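Local coordinates for sigma regulatory family protein-PP2C phosphatase (Chlamydia trachomatis serovar L2, PDB 6MAB) that probably acts as a phosphatase in a sigma regulatory pathway, here represented by its periplasmic sensor domain, which has been linked to regulation of the TCA cycle, at residues A[22-27]-A[168-173]; A[124-129]-A[179-184]; A[222-227]-A[232-237]; A[244-249]-A[255-260]. All coordinates share one frame; numbering follows the deposited sequence.

In the fold
All four contacts belong to, or rest on, the antiparallel sheet of strands 179-182, 169-174, 254-261, 240-249, 232-237 and 224-225. Contact 4 is its central hairpin. Contact 1, whose centre lies about 6 Å from that of contact 4, sets helix 2-31 against the neighbouring strand, where A171 N and L257 O are 2.7 Å apart. Contact 3 ends the sheet on one side, its centre about 11 Å from that of contact 4. Contact 2 leads from the opposite edge to a second sheet. A long N-terminal helix with two such sheets in one sensor domain is consistent with a double CACHE architecture.

Contact 1 of 4, residues A[22-27]-A[168-173]; sequences LFKAHT and VKTAIL
K24 reaches across from helix 2-31 to T170, and these two residues supply most of the 112 Å² buried here, with V168 adding a smaller share. The lysine chain is nearly straight as far as CE and then turns at its last bond (chi4 -69°). Its apolar atoms do the direct touching: K24 CE lies 3.1 Å from T170 OG1, and K24 CD lies 4.0 Å from T170 CG2. K24 CE also approaches V168 CG2 at 4.3 Å. No direct hydrogen bond links the two segments, and water joins them instead. One water accepts from K24 NZ at 2.9 Å and donates to V168 O at 3.0 Å. A second lies 2.7 Å from T170 OG1 and only weakly engages the amine. K24 NZ has a further acceptor in L159 O, to which T170 OG1 also makes a weak hydrogen bond, so the buried amine is gripped by a carbonyl and by water. The CA atoms of K24 and T170 stay 8.9 Å apart, a span that the long lysine side chain bridges. Around this contact, T170 packs on I256 of strand 254-261 and on L160, while helix 153-160 also touches T27 and I172; helix 2-31 thus lies against the sheet beside this shorter helix.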
loop_
_atom_site.group_PDB
_atom_site.type_symbol
_atom_site.label_atom_id
_atom_site.label_comp_id
_atom_site.label_asym_id
_atom_site.label_seq_id
_atom_site.Cartn_x
_atom_site.Cartn_y
_atom_site.Cartn_z
ATOM N N LEU A 22 -11.891 -0.218 -10.521
ATOM C CA LEU A 22 -12.752 -0.831 -9.522
ATOM C C LEU A 22 -12.466 -2.312 -9.385
ATOM O O LEU A 22 -12.470 -2.840 -8.270
ATOM C CB LEU A 22 -14.220 -0.608 -9.879
ATOM C CG LEU A 22 -14.701 0.846 -9.947
ATOM C CD1 LEU A 22 -16.183 0.891 -10.303
ATOM C CD2 LEU A 22 -14.442 1.588 -8.645
ATOM N N PHE A 23 -12.234 -3.010 -10.498
ATOM C CA PHE A 23 -11.923 -4.431 -10.403
ATOM C C PHE A 23 -10.623 -4.651 -9.660
ATOM O O PHE A 23 -10.505 -5.579 -8.848
ATOM C CB PHE A 23 -11.834 -5.077 -11.787
ATOM C CG PHE A 23 -11.222 -6.454 -11.761
ATOM C CD1 PHE A 23 -12.019 -7.574 -11.615
ATOM C CD2 PHE A 23 -9.852 -6.625 -11.867
ATOM C CE1 PHE A 23 -11.462 -8.835 -11.576
ATOM C CE2 PHE A 23 -9.289 -7.885 -11.829
ATOM C CZ PHE A 23 -10.099 -8.993 -11.686
ATOM N N LYS A 24 -9.611 -3.833 -9.963
ATOM C CA LYS A 24 -8.323 -4.009 -9.302
ATOM C C LYS A 24 -8.422 -3.676 -7.821
ATOM O O LYS A 24 -7.837 -4.376 -6.981
ATOM C CB LYS A 24 -7.261 -3.156 -10.016
ATOM C CG LYS A 24 -7.027 -3.585 -11.469
ATOM C CD LYS A 24 -6.153 -2.582 -12.220
ATOM C CE LYS A 24 -6.138 -2.803 -13.725
ATOM N NZ LYS A 24 -5.441 -4.040 -14.114
ATOM N N ALA A 25 -9.183 -2.628 -7.483
ATOM C CA ALA A 25 -9.431 -2.279 -6.090
ATOM C C ALA A 25 -10.094 -3.428 -5.349
ATOM O O ALA A 25 -9.718 -3.751 -4.222
ATOM C CB ALA A 25 -10.315 -1.030 -6.007
ATOM N N HIS A 26 -11.106 -4.041 -5.964
ATOM C CA HIS A 26 -11.806 -5.138 -5.313
ATOM C C HIS A 26 -10.875 -6.315 -5.085
ATOM O O HIS A 26 -10.919 -6.961 -4.027
ATOM C CB HIS A 26 -13.005 -5.547 -6.165
ATOM C CG HIS A 26 -13.661 -6.814 -5.715
ATOM N ND1 HIS A 26 -14.571 -6.855 -4.681
ATOM C CD2 HIS A 26 -13.534 -8.089 -6.155
ATOM C CE1 HIS A 26 -14.981 -8.099 -4.507
ATOM N NE2 HIS A 26 -14.366 -8.867 -5.389
ATOM N N THR A 27 -9.991 -6.590 -6.049
ATOM C CA THR A 27 -9.025 -7.669 -5.871
ATOM C C THR A 27 -8.134 -7.399 -4.665
ATOM O O THR A 27 -7.915 -8.276 -3.821
ATOM C CB THR A 27 -8.195 -7.841 -7.150
ATOM O OG1 THR A 27 -9.057 -8.207 -8.238
ATOM C CG2 THR A 27 -7.147 -8.936 -6.976
ATOM N N VAL A 168 -5.458 -1.460 -20.140
ATOM C CA VAL A 168 -5.147 -0.267 -19.366
ATOM C C VAL A 168 -3.987 -0.555 -18.434
ATOM O O VAL A 168 -3.741 -1.692 -18.019
ATOM C CB VAL A 168 -6.372 0.253 -18.588
ATOM C CG1 VAL A 168 -7.576 0.339 -19.516
ATOM C CG2 VAL A 168 -6.645 -0.591 -17.366
ATOM N N LYS A 169 -3.271 0.498 -18.103
ATOM C CA LYS A 169 -2.126 0.454 -17.213
ATOM C C LYS A 169 -2.545 0.932 -15.829
ATOM O O LYS A 169 -3.607 1.530 -15.665
ATOM C CB LYS A 169 -1.003 1.322 -17.774
ATOM C CG LYS A 169 -0.612 0.925 -19.194
ATOM C CD LYS A 169 0.467 1.830 -19.776
ATOM C CE LYS A 169 0.768 1.471 -21.234
ATOM N NZ LYS A 169 -0.455 1.477 -22.091
ATOM N N THR A 170 -1.709 0.649 -14.827
ATOM C CA THR A 170 -2.099 0.866 -13.437
ATOM C C THR A 170 -0.926 1.425 -12.641
ATOM O O THR A 170 0.222 1.027 -12.844
ATOM C CB THR A 170 -2.568 -0.449 -12.780
ATOM O OG1 THR A 170 -3.613 -1.029 -13.559
ATOM C CG2 THR A 170 -3.052 -0.227 -11.330
ATOM N N ALA A 171 -1.230 2.317 -11.703
ATOM C CA ALA A 171 -0.266 2.805 -10.724
ATOM C C ALA A 171 -0.912 2.749 -9.347
ATOM O O ALA A 171 -2.084 3.093 -9.189
ATOM C CB ALA A 171 0.183 4.215 -11.022
ATOM N N ILE A 172 -0.146 2.275 -8.369
ATOM C CA ILE A 172 -0.553 2.268 -6.970
ATOM C C ILE A 172 -0.014 3.534 -6.325
ATOM O O ILE A 172 1.199 3.802 -6.402
ATOM C CB ILE A 172 -0.020 1.022 -6.247
ATOM C CG1 ILE A 172 -0.471 -0.254 -6.961
ATOM C CG2 ILE A 172 -0.411 1.031 -4.765
ATOM C CD1 ILE A 172 -1.966 -0.448 -7.067
ATOM N N LEU A 173 -0.909 4.307 -5.706
ATOM C CA LEU A 173 -0.614 5.643 -5.183
ATOM C C LEU A 173 -0.686 5.645 -3.668
ATOM O O LEU A 173 -1.675 5.195 -3.088
ATOM C CB LEU A 173 -1.613 6.687 -5.698
ATOM C CG LEU A 173 -1.446 7.362 -7.043
ATOM C CD1 LEU A 173 -0.970 6.404 -8.107
ATOM C CD2 LEU A 173 -2.789 7.989 -7.384
HETATM O O HOH W 1 -2.745 -2.520 -15.697
HETATM O O HOH W 2 -5.502 -3.932 -17.013
#

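Contact 2 of 4, residues A[124-129]-A[179-184]; sequences SQVLAV and ILQATD
Q181 extends from strand 179-182 toward S124 and V126, and its side chain carries the larger part of the contact on that strand. At its root, Q181 CB stands 4.0 Å from V126 CG2. CG is placed opposite the backbone N (chi1 -169°), and the chain remains extended through the next bond (chi2 163°), which carries the amide toward S124 O. Q181 CD comes within 4.0 Å of S124 O. At the tip, Q181 NE2 lies 2.7 Å from the same oxygen, S124 O, and 3.8 Å from V126 CG2, and the two neighbours lie roughly at right angles as seen from the nitrogen. The serine CB is a more distant neighbour of this nitrogen. Elsewhere the glutamine packs on L156 and L160 of helix 153-160.

The two segments come from different sheets: V126 begins strand 126-135 of the five-stranded antiparallel sheet, whose strand order 2-1-5-4-3 is that of PAS-like modules, whereas 179-182 is the outermost strand of the other sheet. No backbone ladder joins them, and the nearest CA atoms, those of V126 and L180, are 7.0 Å apart. The interval is bridged by side chains meeting side chains and main-chain oxygens. The apolar part falls to V126 CG2, the branch lying opposite the valine's own carbonyl carbon, which meets L180 CB at 4.2 Å and L180 O at 3.7 Å. L180 in turn packs on L117, and V126 on H119, both in edge strand 113-119.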
loop_
_atom_site.group_PDB
_atom_site.type_symbol
_atom_site.label_atom_id
_atom_site.label_comp_id
_atom_site.label_asym_id
_atom_site.label_seq_id
_atom_site.Cartn_x
_atom_site.Cartn_y
_atom_site.Cartn_z
ATOM N N SER A 124 12.469 -2.548 -6.413
ATOM C CA SER A 124 11.121 -2.068 -6.677
ATOM C C SER A 124 10.159 -2.897 -5.840
ATOM O O SER A 124 9.154 -3.397 -6.359
ATOM C CB SER A 124 10.789 -2.183 -8.159
ATOM O OG SER A 124 11.803 -1.568 -8.950
ATOM N N GLN A 125 10.473 -3.086 -4.562
ATOM C CA GLN A 125 9.665 -3.952 -3.700
ATOM C C GLN A 125 8.636 -3.122 -2.936
ATOM O O GLN A 125 8.981 -2.185 -2.206
ATOM C CB GLN A 125 10.555 -4.736 -2.737
ATOM C CG GLN A 125 9.769 -5.651 -1.783
ATOM C CD GLN A 125 10.650 -6.438 -0.842
ATOM O OE1 GLN A 125 11.386 -5.869 -0.041
ATOM N NE2 GLN A 125 10.574 -7.761 -0.927
ATOM N N VAL A 126 7.374 -3.477 -3.105
ATOM C CA VAL A 126 6.273 -2.898 -2.350
ATOM C C VAL A 126 5.726 -3.964 -1.419
ATOM O O VAL A 126 5.501 -5.109 -1.830
ATOM C CB VAL A 126 5.185 -2.362 -3.291
ATOM C CG1 VAL A 126 3.961 -1.936 -2.533
ATOM C CG2 VAL A 126 5.735 -1.191 -4.069
ATOM N N LEU A 127 5.503 -3.581 -0.171
ATOM C CA LEU A 127 5.127 -4.497 0.888
ATOM C C LEU A 127 3.727 -4.189 1.387
ATOM O O LEU A 127 3.342 -3.026 1.519
ATOM C CB LEU A 127 6.080 -4.388 2.054
ATOM C CG LEU A 127 7.547 -4.686 1.763
ATOM C CD1 LEU A 127 8.439 -4.294 2.939
ATOM C CD2 LEU A 127 7.696 -6.154 1.417
ATOM N N ALA A 128 2.975 -5.248 1.668
ATOM C CA ALA A 128 1.766 -5.130 2.457
ATOM C C ALA A 128 2.164 -5.096 3.919
ATOM O O ALA A 128 2.746 -6.057 4.428
ATOM C CB ALA A 128 0.859 -6.318 2.185
ATOM N N VAL A 129 1.855 -3.992 4.576
ATOM C CA VAL A 129 2.173 -3.773 5.979
ATOM C C VAL A 129 0.878 -3.952 6.745
ATOM O O VAL A 129 -0.037 -3.135 6.611
ATOM C CB VAL A 129 2.755 -2.379 6.211
ATOM C CG1 VAL A 129 3.122 -2.187 7.670
ATOM C CG2 VAL A 129 3.962 -2.143 5.290
ATOM N N ILE A 179 3.630 7.723 -6.341
ATOM C CA ILE A 179 3.416 6.411 -6.948
ATOM C C ILE A 179 4.345 5.387 -6.303
ATOM O O ILE A 179 5.561 5.561 -6.257
ATOM C CB ILE A 179 3.601 6.484 -8.466
ATOM C CG1 ILE A 179 2.496 7.362 -9.078
ATOM C CG2 ILE A 179 3.595 5.082 -9.076
ATOM C CD1 ILE A 179 2.653 7.662 -10.557
ATOM N N LEU A 180 3.769 4.305 -5.772
ATOM C CA LEU A 180 4.588 3.245 -5.199
ATOM C C LEU A 180 5.113 2.306 -6.275
ATOM O O LEU A 180 6.258 1.839 -6.200
ATOM C CB LEU A 180 3.783 2.476 -4.162
ATOM C CG LEU A 180 3.192 3.265 -2.994
ATOM C CD1 LEU A 180 2.499 2.296 -2.021
ATOM C CD2 LEU A 180 4.230 4.085 -2.274
ATOM N N GLN A 181 4.282 1.998 -7.270
ATOM C CA GLN A 181 4.644 1.079 -8.332
ATOM C C GLN A 181 3.648 1.246 -9.464
ATOM O O GLN A 181 2.445 1.420 -9.217
ATOM C CB GLN A 181 4.664 -0.361 -7.820
ATOM C CG GLN A 181 5.282 -1.334 -8.767
ATOM C CD GLN A 181 5.646 -2.614 -8.074
ATOM O OE1 GLN A 181 4.882 -3.574 -8.093
ATOM N NE2 GLN A 181 6.825 -2.636 -7.443
ATOM N N ALA A 182 4.144 1.190 -10.693
ATOM C CA ALA A 182 3.280 1.327 -11.857
ATOM C C ALA A 182 3.710 0.385 -12.969
ATOM O O ALA A 182 4.858 -0.079 -13.025
ATOM C CB ALA A 182 3.280 2.779 -12.384
ATOM N N THR A 183 2.776 0.144 -13.896
ATOM C CA THR A 183 3.079 -0.605 -15.110
ATOM C C THR A 183 4.347 -0.074 -15.756
ATOM O O THR A 183 5.215 -0.835 -16.185
ATOM C CB THR A 183 1.917 -0.490 -16.095
ATOM O OG1 THR A 183 0.697 -0.925 -15.446
ATOM C CG2 THR A 183 2.202 -1.307 -17.364
ATOM N N ASP A 184 4.430 1.239 -15.865
ATOM C CA ASP A 184 5.621 1.917 -16.362
ATOM C C ASP A 184 6.512 2.207 -15.152
ATOM O O ASP A 184 6.194 3.063 -14.324
ATOM C CB ASP A 184 5.219 3.183 -17.111
ATOM C CG ASP A 184 4.492 2.885 -18.409
ATOM O OD1 ASP A 184 5.124 2.329 -19.337
ATOM O OD2 ASP A 184 3.284 3.192 -18.500
#

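Contact 3 of 4, residues A[222-227]-A[232-237]; sequences NLDPLP and FVSFCI
L226 N donates to F232 O at 2.8 Å, and this bond closes the loop of a beta hairpin formed by strands 224-225 and 232-237. D224 and S234 make the hydrogen-bonded pair: D224 N reaches S234 O at 2.9 Å, and S234 N reaches D224 O at 2.8 Å. P225 follows opposite V233 in a non-hydrogen-bonded pair, so its lack of an N-H costs this ladder no bond. The tight side is apolar. L223 CD2 touches V233 CG2 at 3.8 Å, while L223 and F235 lie alongside one another and point the same way. V233 and F235 are buried there, with M242 and L257 continuing the packing. The other side is looser: D224 and P225 are exposed, and D224 CB and S234 OG merely adjoin at 3.7 Å. L226 is the exception, packing closely across the backbone with L226 CD1 at 3.5 Å from V233 O and its other methyl against S234 CB. Strand 224-225 is the outermost of its sheet. F235 CG occupies the hindered position between its backbone N and carbonyl carbon (chi1 62°), which brings the base of the ring, F235 CG, to 3.5 Å from L223 CD1.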
loop_
_atom_site.group_PDB
_atom_site.type_symbol
_atom_site.label_atom_id
_atom_site.label_comp_id
_atom_site.label_asym_id
_atom_site.label_seq_id
_atom_site.Cartn_x
_atom_site.Cartn_y
_atom_site.Cartn_z
ATOM N N ASN A 222 2.184 16.050 -12.427
ATOM C CA ASN A 222 1.270 17.183 -12.556
ATOM C C ASN A 222 -0.070 16.750 -13.153
ATOM O O ASN A 222 -0.558 17.322 -14.131
ATOM C CB ASN A 222 1.909 18.290 -13.396
ATOM C CG ASN A 222 1.163 19.613 -13.308
ATOM O OD1 ASN A 222 0.405 19.862 -12.364
ATOM N ND2 ASN A 222 1.389 20.483 -14.299
ATOM N N LEU A 223 -0.671 15.727 -12.559
ATOM C CA LEU A 223 -1.967 15.262 -13.043
ATOM C C LEU A 223 -2.962 16.413 -13.034
ATOM O O LEU A 223 -3.049 17.174 -12.065
ATOM C CB LEU A 223 -2.476 14.106 -12.187
ATOM C CG LEU A 223 -2.165 12.707 -12.744
ATOM C CD1 LEU A 223 -0.703 12.485 -13.032
ATOM C CD2 LEU A 223 -2.666 11.670 -11.751
ATOM N N ASP A 224 -3.694 16.556 -14.136
ATOM C CA ASP A 224 -4.597 17.679 -14.338
ATOM C C ASP A 224 -6.022 17.146 -14.411
ATOM O O ASP A 224 -6.314 16.315 -15.284
ATOM C CB ASP A 224 -4.216 18.413 -15.625
ATOM C CG ASP A 224 -4.951 19.716 -15.801
ATOM O OD1 ASP A 224 -5.494 20.236 -14.810
ATOM O OD2 ASP A 224 -4.974 20.217 -16.943
ATOM N N PRO A 225 -6.934 17.560 -13.538
ATOM C CA PRO A 225 -8.294 17.018 -13.607
ATOM C C PRO A 225 -8.947 17.307 -14.947
ATOM O O PRO A 225 -8.828 18.401 -15.495
ATOM C CB PRO A 225 -9.027 17.736 -12.463
ATOM C CG PRO A 225 -7.965 18.180 -11.540
ATOM C CD PRO A 225 -6.772 18.483 -12.401
ATOM N N LEU A 226 -9.666 16.324 -15.458
ATOM C CA LEU A 226 -10.403 16.551 -16.691
ATOM C C LEU A 226 -11.769 17.156 -16.386
ATOM O O LEU A 226 -12.291 17.008 -15.284
ATOM C CB LEU A 226 -10.560 15.247 -17.474
ATOM C CG LEU A 226 -9.267 14.731 -18.140
ATOM C CD1 LEU A 226 -9.444 13.321 -18.650
ATOM C CD2 LEU A 226 -8.862 15.658 -19.266
ATOM N N PRO A 227 -12.352 17.869 -17.352
ATOM C CA PRO A 227 -13.537 18.685 -17.035
ATOM C C PRO A 227 -14.680 17.891 -16.449
ATOM O O PRO A 227 -15.208 18.257 -15.390
ATOM C CB PRO A 227 -13.912 19.291 -18.391
ATOM C CG PRO A 227 -12.673 19.257 -19.192
ATOM C CD PRO A 227 -11.941 18.023 -18.759
ATOM N N PHE A 232 -11.290 11.836 -13.149
ATOM C CA PHE A 232 -10.480 11.625 -14.335
ATOM C C PHE A 232 -9.425 12.714 -14.447
ATOM O O PHE A 232 -9.642 13.866 -14.040
ATOM C CB PHE A 232 -11.351 11.602 -15.594
ATOM C CG PHE A 232 -12.244 10.380 -15.680
ATOM C CD1 PHE A 232 -11.749 9.180 -16.178
ATOM C CD2 PHE A 232 -13.553 10.430 -15.257
ATOM C CE1 PHE A 232 -12.573 8.063 -16.260
ATOM C CE2 PHE A 232 -14.370 9.314 -15.335
ATOM C CZ PHE A 232 -13.873 8.134 -15.829
ATOM N N VAL A 233 -8.277 12.327 -15.003
ATOM C CA VAL A 233 -7.106 13.191 -15.081
ATOM C C VAL A 233 -6.402 13.023 -16.417
ATOM O O VAL A 233 -6.558 12.019 -17.113
ATOM C CB VAL A 233 -6.119 12.889 -13.945
ATOM C CG1 VAL A 233 -6.769 13.170 -12.587
ATOM C CG2 VAL A 233 -5.652 11.432 -14.045
ATOM N N SER A 234 -5.575 14.017 -16.753
ATOM C CA SER A 234 -4.670 13.924 -17.884
ATOM C C SER A 234 -3.255 14.212 -17.403
ATOM O O SER A 234 -3.050 14.936 -16.426
ATOM C CB SER A 234 -5.047 14.905 -19.022
ATOM O OG SER A 234 -4.906 16.254 -18.612
ATOM N N PHE A 235 -2.292 13.609 -18.086
ATOM C CA PHE A 235 -0.881 13.843 -17.801
ATOM C C PHE A 235 -0.085 13.328 -18.990
ATOM O O PHE A 235 -0.636 12.733 -19.914
ATOM C CB PHE A 235 -0.456 13.180 -16.483
ATOM C CG PHE A 235 -0.595 11.694 -16.458
ATOM C CD1 PHE A 235 -1.843 11.110 -16.244
ATOM C CD2 PHE A 235 0.517 10.881 -16.584
ATOM C CE1 PHE A 235 -1.976 9.731 -16.188
ATOM C CE2 PHE A 235 0.405 9.513 -16.535
ATOM C CZ PHE A 235 -0.842 8.928 -16.317
ATOM N N CYS A 236 1.218 13.594 -18.969
ATOM C CA CYS A 236 2.116 13.141 -20.019
ATOM C C CYS A 236 3.176 12.217 -19.441
ATOM O O CYS A 236 3.629 12.393 -18.302
ATOM C CB CYS A 236 2.784 14.328 -20.718
ATOM S SG CYS A 236 1.644 15.286 -21.707
ATOM N N ILE A 237 3.568 11.226 -20.244
ATOM C CA ILE A 237 4.721 10.370 -19.973
ATOM C C ILE A 237 5.650 10.528 -21.158
ATOM O O ILE A 237 5.307 10.125 -22.277
ATOM C CB ILE A 237 4.347 8.901 -19.784
ATOM C CG1 ILE A 237 3.403 8.756 -18.613
ATOM C CG2 ILE A 237 5.615 8.075 -19.547
ATOM C CD1 ILE A 237 2.861 7.322 -18.448
#

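Contact 4 of 4, residues A[244-249]-A[255-260]; sequences GYIHSL and RILTYE
R255 lays its guanidinium under I246, whose CG2 methyl stands 3.3 Å above the plane of the group, offset toward its rim; the nearest guanidinium atom is R255 NH1, 3.4 Å from I246 CG2. S248 approaches the same group differently, with its hydroxyl in the plane at the edge. The close meeting, however, is with the methylene: S248 OG lies 2.9 Å from R255 CD, a tight fit. A bend in the arginine chain (chi3 -89°) sets the guanidinium beside the CG2 methyl of I246. On this same face L257 crosses I246 obliquely, L257 CD1 meeting I246 CG1 at 3.6 Å.

Y245, H247, I256 and T258 point to the other face, which is covered by helix 2-31: H247 and I256 both touch A25, and T258 packs on A21 while its hydroxyl is hydrogen-bonded to L17 O. L249 swings its end inward there, and L249 CD1 rests 3.7 Å from I256 CD1. T258 OG1 adjoins Y245 CB.

Two hydrogen-bonded pairs hold the backbones. H247 N reaches I256 O at 2.7 Å in a nearly straight bond (173° at the hydrogen), and I256 N returns to H247 O; Y245 and T258 repeat the exchange, with Y245 N 2.8 Å from T258 O. The strand axes approach to 4.5 Å at 168°, the geometry of a regular antiparallel beta hairpin, here at the centre of a sheet whose order, the short edge strand 224-225 set aside, is consistent with a PAS-like module.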
loop_
_atom_site.group_PDB
_atom_site.type_symbol
_atom_site.label_atom_id
_atom_site.label_comp_id
_atom_site.label_asym_id
_atom_site.label_seq_id
_atom_site.Cartn_x
_atom_site.Cartn_y
_atom_site.Cartn_z
ATOM N N GLY A 244 -6.406 9.211 -17.355
ATOM C CA GLY A 244 -6.469 8.263 -16.260
ATOM C C GLY A 244 -7.647 8.503 -15.344
ATOM O O GLY A 244 -8.392 9.463 -15.497
ATOM N N TYR A 245 -7.821 7.567 -14.392
ATOM C CA TYR A 245 -8.873 7.606 -13.387
ATOM C C TYR A 245 -8.263 7.240 -12.038
ATOM O O TYR A 245 -7.520 6.270 -11.953
ATOM C CB TYR A 245 -10.003 6.607 -13.716
ATOM C CG TYR A 245 -11.118 6.596 -12.707
ATOM C CD1 TYR A 245 -12.130 7.530 -12.765
ATOM C CD2 TYR A 245 -11.160 5.649 -11.688
ATOM C CE1 TYR A 245 -13.165 7.527 -11.850
ATOM C CE2 TYR A 245 -12.190 5.639 -10.764
ATOM C CZ TYR A 245 -13.178 6.589 -10.849
ATOM O OH TYR A 245 -14.189 6.589 -9.935
ATOM N N ILE A 246 -8.588 7.991 -10.993
ATOM C CA ILE A 246 -8.051 7.729 -9.656
ATOM C C ILE A 246 -9.170 7.235 -8.759
ATOM O O ILE A 246 -10.164 7.942 -8.534
ATOM C CB ILE A 246 -7.398 8.968 -9.037
ATOM C CG1 ILE A 246 -6.214 9.414 -9.878
ATOM C CG2 ILE A 246 -6.926 8.656 -7.625
ATOM C CD1 ILE A 246 -5.696 10.794 -9.483
ATOM N N HIS A 247 -8.994 6.036 -8.222
ATOM C CA HIS A 247 -9.949 5.456 -7.295
ATOM C C HIS A 247 -9.333 5.308 -5.913
ATOM O O HIS A 247 -8.259 4.718 -5.773
ATOM C CB HIS A 247 -10.414 4.098 -7.767
ATOM C CG HIS A 247 -11.278 3.418 -6.768
ATOM N ND1 HIS A 247 -12.512 3.916 -6.405
ATOM C CD2 HIS A 247 -11.067 2.327 -6.000
ATOM C CE1 HIS A 247 -13.041 3.135 -5.481
ATOM N NE2 HIS A 247 -12.188 2.160 -5.221
ATOM N N SER A 248 -10.028 5.807 -4.894
ATOM C CA SER A 248 -9.504 5.778 -3.535
ATOM C C SER A 248 -9.975 4.544 -2.774
ATOM O O SER A 248 -11.147 4.170 -2.844
ATOM C CB SER A 248 -9.920 7.042 -2.787
ATOM O OG SER A 248 -9.242 8.166 -3.331
ATOM N N LEU A 249 -9.041 3.908 -2.044
ATOM C CA LEU A 249 -9.351 2.846 -1.082
ATOM C C LEU A 249 -9.094 3.375 0.324
ATOM O O LEU A 249 -8.063 3.057 0.949
ATOM C CB LEU A 249 -8.516 1.587 -1.299
ATOM C CG LEU A 249 -8.629 0.858 -2.633
ATOM C CD1 LEU A 249 -7.785 1.513 -3.711
ATOM C CD2 LEU A 249 -8.231 -0.593 -2.418
ATOM N N ARG A 255 -4.460 4.528 -3.095
ATOM C CA ARG A 255 -5.327 4.804 -4.222
ATOM C C ARG A 255 -4.826 4.017 -5.417
ATOM O O ARG A 255 -3.684 3.565 -5.446
ATOM C CB ARG A 255 -5.366 6.308 -4.572
ATOM C CG ARG A 255 -5.637 7.231 -3.386
ATOM C CD ARG A 255 -6.371 8.505 -3.815
ATOM N NE ARG A 255 -5.490 9.589 -4.207
ATOM C CZ ARG A 255 -5.917 10.711 -4.781
ATOM N NH1 ARG A 255 -7.212 10.882 -5.040
ATOM N NH2 ARG A 255 -5.055 11.664 -5.105
ATOM N N ILE A 256 -5.683 3.875 -6.418
ATOM C CA ILE A 256 -5.328 3.216 -7.665
ATOM C C ILE A 256 -5.563 4.207 -8.798
ATOM O O ILE A 256 -6.646 4.799 -8.900
ATOM C CB ILE A 256 -6.142 1.930 -7.894
ATOM C CG1 ILE A 256 -5.788 0.867 -6.852
ATOM C CG2 ILE A 256 -5.867 1.344 -9.252
ATOM C CD1 ILE A 256 -6.782 -0.278 -6.842
ATOM N N LEU A 257 -4.554 4.383 -9.637
ATOM C CA LEU A 257 -4.644 5.178 -10.856
ATOM C C LEU A 257 -4.616 4.212 -12.031
ATOM O O LEU A 257 -3.619 3.518 -12.228
ATOM C CB LEU A 257 -3.472 6.169 -10.956
ATOM C CG LEU A 257 -3.317 6.861 -12.317
ATOM C CD1 LEU A 257 -4.415 7.853 -12.618
ATOM C CD2 LEU A 257 -1.942 7.568 -12.347
ATOM N N THR A 258 -5.701 4.132 -12.806
ATOM C CA THR A 258 -5.597 3.454 -14.095
ATOM C C THR A 258 -5.390 4.506 -15.182
ATOM O O THR A 258 -5.834 5.644 -15.048
ATOM C CB THR A 258 -6.828 2.611 -14.382
ATOM O OG1 THR A 258 -7.982 3.417 -14.180
ATOM C CG2 THR A 258 -6.851 1.402 -13.448
ATOM N N TYR A 259 -4.668 4.142 -16.237
ATOM C CA TYR A 259 -4.342 5.136 -17.251
ATOM C C TYR A 259 -4.093 4.430 -18.571
ATOM O O TYR A 259 -3.847 3.218 -18.622
ATOM C CB TYR A 259 -3.138 6.026 -16.827
ATOM C CG TYR A 259 -1.789 5.302 -16.670
ATOM C CD1 TYR A 259 -1.483 4.614 -15.506
ATOM C CD2 TYR A 259 -0.842 5.312 -17.693
ATOM C CE1 TYR A 259 -0.268 3.931 -15.352
ATOM C CE2 TYR A 259 0.385 4.640 -17.537
ATOM C CZ TYR A 259 0.646 3.955 -16.365
ATOM O OH TYR A 259 1.838 3.266 -16.197
ATOM N N GLU A 260 -4.166 5.218 -19.641
ATOM C CA GLU A 260 -4.066 4.716 -21.004
ATOM C C GLU A 260 -3.698 5.889 -21.899
ATOM O O GLU A 260 -4.003 7.044 -21.585
ATOM C CB GLU A 260 -5.398 4.091 -21.448
ATOM C CG GLU A 260 -5.428 3.577 -22.874
ATOM C CD GLU A 260 -4.375 2.504 -23.159
ATOM O OE1 GLU A 260 -3.156 2.833 -23.241
ATOM O OE2 GLU A 260 -4.777 1.323 -23.311
#